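Local coordinates for protein CalS13 (Micromonospora echinospora, PDB 4ZAS) that probably transfers an amino group to a nucleotide-linked keto sugar, as a pyridoxal phosphate-dependent aminotransferase of the DegT/DnrJ/EryC1 family, at residues A84-A98 with D263-E275. Numbering follows the deposited sequence.
Sequences AGLHLALSLAARPGA and DVAEWGYRFILNE
The guanidinium of Arg-95 lies flat on the indole of Trp-267, the two planes only 8° apart, in a stacked cation-pi contact with CZ 3.5 Å from the centroid of the six-membered ring. A bend in the arginine chain at chi3 (51°) turns the group onto the ring, with NH1 over CZ2 and CH2, while NH2 is directed to the backbone O of the same tryptophan; the modelled separation there is too short to be taken literally. Replacing Trp-267 by an alanine removes the surface under the guanidinium, which would probably be left freer to swing. Tyr-269 follows along the loop, its OH 3.4 Å from CB of Ser-91 and its CD1 4.0 Å from CD1 of Leu-88. In this family's aminotransferase fold, helix 82-94 packs beside the large mixed sheet, touching strand 155-161 through Leu-90 and Ala-93; residues 263-274 run alongside another side of the helix, in the opposite direction, before leading into the long helix 275-305. Here His-87, Tyr-269 and Phe-271 form an aromatic cluster. His-87 has CG anti to the backbone N (chi1 -165°), which brings its CE1 within 3.3 Å of Tyr-269 CE2, and the edge of Phe-271 meets its face, with CZ 4.0 Å from His-87 CG. Phe-271 is itself sandwiched: CB of Tyr-269 sits over one face and CB of Ala-84 over the other, the latter a CH-pi contact 3.8 Å from the ring centroid. Leu-88 CB meets the edge of that ring, 4.0 Å from Phe-271 CD2. Beyond the helix end, Glu-266 OE2 forms a salt bridge with Arg-242 of helix 237-247. Arg-246 of the same helix hydrogen-bonds to Ser-91 OG and to the backbone O of Arg-95.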
loop_
_atom_site.group_PDB
_atom_site.type_symbol
_atom_site.label_atom_id
_atom_site.label_comp_id
_atom_site.label_asym_id
_atom_site.label_seq_id
_atom_site.Cartn_x
_atom_site.Cartn_y
_atom_site.Cartn_z
ATOM N N ALA A 84 -0.863 -4.462 -4.624
ATOM C CA ALA A 84 -1.967 -3.512 -4.517
ATOM C C ALA A 84 -2.713 -3.438 -5.853
ATOM O O ALA A 84 -3.931 -3.290 -5.858
ATOM C CB ALA A 84 -1.474 -2.139 -4.086
ATOM N N GLY A 85 -1.995 -3.545 -6.978
ATOM C CA GLY A 85 -2.651 -3.606 -8.274
ATOM C C GLY A 85 -3.627 -4.786 -8.319
ATOM O O GLY A 85 -4.766 -4.662 -8.786
ATOM N N LEU A 86 -3.195 -5.933 -7.795
ATOM C CA LEU A 86 -4.051 -7.111 -7.775
ATOM C C LEU A 86 -5.199 -6.923 -6.799
ATOM O O LEU A 86 -6.334 -7.316 -7.089
ATOM C CB LEU A 86 -3.256 -8.380 -7.422
ATOM C CG LEU A 86 -2.328 -8.878 -8.535
ATOM C CD1 LEU A 86 -1.191 -9.713 -7.974
ATOM C CD2 LEU A 86 -3.096 -9.657 -9.579
ATOM N N HIS A 87 -4.899 -6.356 -5.633
ATOM C CA HIS A 87 -5.929 -6.101 -4.619
ATOM C C HIS A 87 -7.050 -5.249 -5.235
ATOM O O HIS A 87 -8.221 -5.616 -5.177
ATOM C CB HIS A 87 -5.290 -5.436 -3.394
ATOM C CG HIS A 87 -6.141 -5.437 -2.157
ATOM N ND1 HIS A 87 -7.465 -5.050 -2.150
ATOM C CD2 HIS A 87 -5.840 -5.764 -0.877
ATOM C CE1 HIS A 87 -7.941 -5.141 -0.921
ATOM N NE2 HIS A 87 -6.975 -5.567 -0.130
ATOM N N LEU A 88 -6.659 -4.155 -5.878
ATOM C CA LEU A 88 -7.561 -3.248 -6.567
ATOM C C LEU A 88 -8.337 -3.928 -7.728
ATOM O O LEU A 88 -9.556 -3.751 -7.877
ATOM C CB LEU A 88 -6.757 -2.062 -7.103
ATOM C CG LEU A 88 -7.505 -0.892 -7.749
ATOM C CD1 LEU A 88 -8.403 -0.233 -6.749
ATOM C CD2 LEU A 88 -6.542 0.128 -8.391
ATOM N N ALA A 89 -7.638 -4.703 -8.553
ATOM C CA ALA A 89 -8.297 -5.335 -9.683
ATOM C C ALA A 89 -9.354 -6.334 -9.225
ATOM O O ALA A 89 -10.476 -6.336 -9.719
ATOM C CB ALA A 89 -7.271 -6.011 -10.568
ATOM N N LEU A 90 -9.009 -7.155 -8.247
ATOM C CA LEU A 90 -9.932 -8.171 -7.770
ATOM C C LEU A 90 -11.174 -7.588 -7.085
ATOM O O LEU A 90 -12.235 -8.238 -7.041
ATOM C CB LEU A 90 -9.188 -9.110 -6.825
ATOM C CG LEU A 90 -8.242 -9.993 -7.637
ATOM C CD1 LEU A 90 -7.312 -10.746 -6.732
ATOM C CD2 LEU A 90 -9.045 -10.955 -8.507
ATOM N N SER A 91 -11.062 -6.349 -6.600
ATOM C CA SER A 91 -12.185 -5.685 -5.966
ATOM C C SER A 91 -13.345 -5.482 -6.968
ATOM O O SER A 91 -14.504 -5.382 -6.567
ATOM C CB SER A 91 -11.754 -4.343 -5.385
ATOM O OG SER A 91 -11.739 -3.341 -6.384
ATOM N N LEU A 92 -13.028 -5.475 -8.263
ATOM C CA LEU A 92 -14.031 -5.421 -9.325
ATOM C C LEU A 92 -14.916 -6.648 -9.289
ATOM O O LEU A 92 -16.117 -6.586 -9.600
ATOM C CB LEU A 92 -13.365 -5.339 -10.685
ATOM C CG LEU A 92 -12.553 -4.083 -10.956
ATOM C CD1 LEU A 92 -11.787 -4.257 -12.258
ATOM C CD2 LEU A 92 -13.463 -2.892 -11.015
ATOM N N ALA A 93 -14.297 -7.773 -8.947
ATOM C CA ALA A 93 -15.000 -9.044 -8.870
ATOM C C ALA A 93 -15.865 -9.092 -7.621
ATOM O O ALA A 93 -17.044 -9.443 -7.670
ATOM C CB ALA A 93 -14.013 -10.182 -8.880
ATOM N N ALA A 94 -15.262 -8.716 -6.499
ATOM C CA ALA A 94 -15.932 -8.715 -5.206
ATOM C C ALA A 94 -17.032 -7.654 -5.113
ATOM O O ALA A 94 -18.103 -7.913 -4.574
ATOM C CB ALA A 94 -14.914 -8.508 -4.114
ATOM N N ARG A 95 -16.742 -6.457 -5.616
ATOM C CA ARG A 95 -17.675 -5.325 -5.604
ATOM C C ARG A 95 -17.792 -4.742 -7.002
ATOM O O ARG A 95 -17.032 -3.851 -7.368
ATOM C CB ARG A 95 -17.233 -4.215 -4.635
ATOM C CG ARG A 95 -17.227 -4.567 -3.150
ATOM C CD ARG A 95 -16.149 -3.778 -2.359
ATOM N NE ARG A 95 -16.195 -2.342 -2.584
ATOM C CZ ARG A 95 -15.122 -1.578 -2.735
ATOM N NH1 ARG A 95 -13.905 -2.101 -2.670
ATOM N NH2 ARG A 95 -15.268 -0.283 -2.941
ATOM N N PRO A 96 -18.748 -5.242 -7.791
ATOM C CA PRO A 96 -18.875 -4.911 -9.222
ATOM C C PRO A 96 -19.015 -3.423 -9.670
ATOM O O PRO A 96 -18.349 -3.107 -10.653
ATOM C CB PRO A 96 -20.121 -5.699 -9.631
ATOM C CG PRO A 96 -20.122 -6.871 -8.711
ATOM C CD PRO A 96 -19.669 -6.319 -7.391
ATOM N N GLY A 97 -19.794 -2.531 -9.056
ATOM C CA GLY A 97 -20.565 -2.709 -7.842
ATOM C C GLY A 97 -20.694 -1.341 -7.180
ATOM O O GLY A 97 -19.856 -0.465 -7.390
ATOM N N ALA A 98 -21.758 -1.142 -6.407
ATOM C CA ALA A 98 -21.944 0.104 -5.670
ATOM C C ALA A 98 -22.756 -0.133 -4.400
ATOM O O ALA A 98 -22.898 -1.269 -3.946
ATOM C CB ALA A 98 -22.615 1.146 -6.545
ATOM N N ASP A 263 -18.927 13.496 -2.775
ATOM C CA ASP A 263 -19.566 12.275 -2.272
ATOM C C ASP A 263 -18.757 11.043 -2.604
ATOM O O ASP A 263 -18.072 11.013 -3.620
ATOM C CB ASP A 263 -20.969 12.104 -2.844
ATOM C CG ASP A 263 -21.648 10.827 -2.352
ATOM O OD1 ASP A 263 -21.808 10.649 -1.123
ATOM O OD2 ASP A 263 -22.007 9.984 -3.201
ATOM N N VAL A 264 -18.822 10.032 -1.744
ATOM C CA VAL A 264 -18.171 8.758 -2.033
ATOM C C VAL A 264 -19.213 7.687 -2.214
ATOM O O VAL A 264 -19.882 7.318 -1.249
ATOM C CB VAL A 264 -17.206 8.329 -0.931
ATOM C CG1 VAL A 264 -16.543 7.027 -1.362
ATOM C CG2 VAL A 264 -16.147 9.419 -0.660
ATOM N N ALA A 265 -19.362 7.186 -3.438
ATOM C CA ALA A 265 -20.366 6.160 -3.714
ATOM C C ALA A 265 -19.786 4.752 -3.607
ATOM O O ALA A 265 -20.491 3.801 -3.270
ATOM C CB ALA A 265 -20.964 6.377 -5.070
ATOM N N GLU A 266 -18.505 4.620 -3.935
ATOM C CA GLU A 266 -17.809 3.342 -3.838
ATOM C C GLU A 266 -16.553 3.537 -3.036
ATOM O O GLU A 266 -15.597 4.147 -3.531
ATOM C CB GLU A 266 -17.443 2.790 -5.210
ATOM C CG GLU A 266 -18.608 2.531 -6.097
ATOM C CD GLU A 266 -18.179 2.235 -7.503
ATOM O OE1 GLU A 266 -16.959 2.079 -7.729
ATOM O OE2 GLU A 266 -19.062 2.166 -8.384
ATOM N N TRP A 267 -16.532 2.988 -1.823
ATOM C CA TRP A 267 -15.398 3.209 -0.940
ATOM C C TRP A 267 -14.144 2.628 -1.623
ATOM O O TRP A 267 -14.238 1.731 -2.447
ATOM C CB TRP A 267 -15.632 2.603 0.458
ATOM C CG TRP A 267 -15.736 1.076 0.494
ATOM C CD1 TRP A 267 -16.873 0.328 0.534
ATOM C CD2 TRP A 267 -14.645 0.141 0.510
ATOM N NE1 TRP A 267 -16.567 -1.005 0.566
ATOM C CE2 TRP A 267 -15.206 -1.148 0.560
ATOM C CE3 TRP A 267 -13.252 0.274 0.483
ATOM C CZ2 TRP A 267 -14.425 -2.300 0.578
ATOM C CZ3 TRP A 267 -12.481 -0.869 0.508
ATOM C CH2 TRP A 267 -13.071 -2.143 0.552
ATOM N N GLY A 268 -12.980 3.187 -1.317
ATOM C CA GLY A 268 -11.775 2.793 -2.004
ATOM C C GLY A 268 -10.599 2.572 -1.085
ATOM O O GLY A 268 -10.756 2.408 0.129
ATOM N N TYR A 269 -9.411 2.575 -1.682
ATOM C CA TYR A 269 -8.188 2.236 -0.986
ATOM C C TYR A 269 -7.253 3.415 -1.119
ATOM O O TYR A 269 -7.634 4.466 -1.642
ATOM C CB TYR A 269 -7.566 0.958 -1.565
ATOM C CG TYR A 269 -8.555 -0.193 -1.740
ATOM C CD1 TYR A 269 -9.417 -0.246 -2.838
ATOM C CD2 TYR A 269 -8.658 -1.205 -0.780
ATOM C CE1 TYR A 269 -10.329 -1.271 -2.976
ATOM C CE2 TYR A 269 -9.573 -2.242 -0.923
ATOM C CZ TYR A 269 -10.400 -2.262 -2.020
ATOM O OH TYR A 269 -11.313 -3.277 -2.164
ATOM N N ARG A 270 -6.024 3.241 -0.656
ATOM C CA ARG A 270 -5.034 4.303 -0.713
ATOM C C ARG A 270 -3.784 3.682 -1.329
ATOM O O ARG A 270 -2.861 3.248 -0.631
ATOM C CB ARG A 270 -4.825 4.887 0.691
ATOM C CG ARG A 270 -3.556 5.658 0.996
ATOM C CD ARG A 270 -3.310 6.838 0.107
ATOM N NE ARG A 270 -2.544 7.844 0.845
ATOM C CZ ARG A 270 -1.291 8.197 0.593
ATOM N NH1 ARG A 270 -0.614 7.633 -0.394
ATOM N NH2 ARG A 270 -0.719 9.127 1.341
ATOM N N PHE A 271 -3.799 3.633 -2.660
ATOM C CA PHE A 271 -2.881 2.835 -3.454
ATOM C C PHE A 271 -2.067 3.669 -4.440
ATOM O O PHE A 271 -1.341 3.119 -5.249
ATOM C CB PHE A 271 -3.657 1.777 -4.254
ATOM C CG PHE A 271 -4.127 0.589 -3.441
ATOM C CD1 PHE A 271 -3.592 0.314 -2.194
ATOM C CD2 PHE A 271 -5.101 -0.270 -3.951
ATOM C CE1 PHE A 271 -4.032 -0.794 -1.457
ATOM C CE2 PHE A 271 -5.541 -1.366 -3.218
ATOM C CZ PHE A 271 -5.009 -1.625 -1.964
ATOM N N ILE A 272 -2.140 4.989 -4.348
ATOM C CA ILE A 272 -1.478 5.835 -5.333
ATOM C C ILE A 272 0.048 5.676 -5.301
ATOM O O ILE A 272 0.633 5.381 -4.261
ATOM C CB ILE A 272 -1.894 7.303 -5.137
ATOM C CG1 ILE A 272 -1.586 7.770 -3.718
ATOM C CG2 ILE A 272 -3.380 7.457 -5.385
ATOM C CD1 ILE A 272 -1.493 9.268 -3.589
ATOM N N LEU A 273 0.670 5.857 -6.465
ATOM C CA LEU A 273 2.126 5.901 -6.608
ATOM C C LEU A 273 2.552 7.344 -6.477
ATOM O O LEU A 273 1.925 8.213 -7.073
ATOM C CB LEU A 273 2.550 5.349 -7.975
ATOM C CG LEU A 273 4.038 5.364 -8.330
ATOM C CD1 LEU A 273 4.732 4.194 -7.670
ATOM C CD2 LEU A 273 4.280 5.343 -9.842
ATOM N N ASN A 274 3.641 7.626 -5.771
ATOM C CA ASN A 274 3.967 9.030 -5.558
ATOM C C ASN A 274 4.936 9.571 -6.596
ATOM O O ASN A 274 5.439 8.823 -7.445
ATOM C CB ASN A 274 4.502 9.265 -4.135
ATOM C CG ASN A 274 5.857 8.617 -3.860
ATOM O OD1 ASN A 274 6.622 8.231 -4.767
ATOM N ND2 ASN A 274 6.177 8.530 -2.563
ATOM N N GLU A 275 5.178 10.880 -6.537
ATOM C CA GLU A 275 5.960 11.551 -7.565
ATOM C C GLU A 275 7.379 11.016 -7.652
ATOM O O GLU A 275 8.007 11.067 -8.708
ATOM C CB GLU A 275 5.991 13.054 -7.309
ATOM C CG GLU A 275 4.658 13.712 -7.509
ATOM C CD GLU A 275 4.302 13.776 -8.964
ATOM O OE1 GLU A 275 4.710 14.753 -9.623
ATOM O OE2 GLU A 275 3.615 12.856 -9.453
#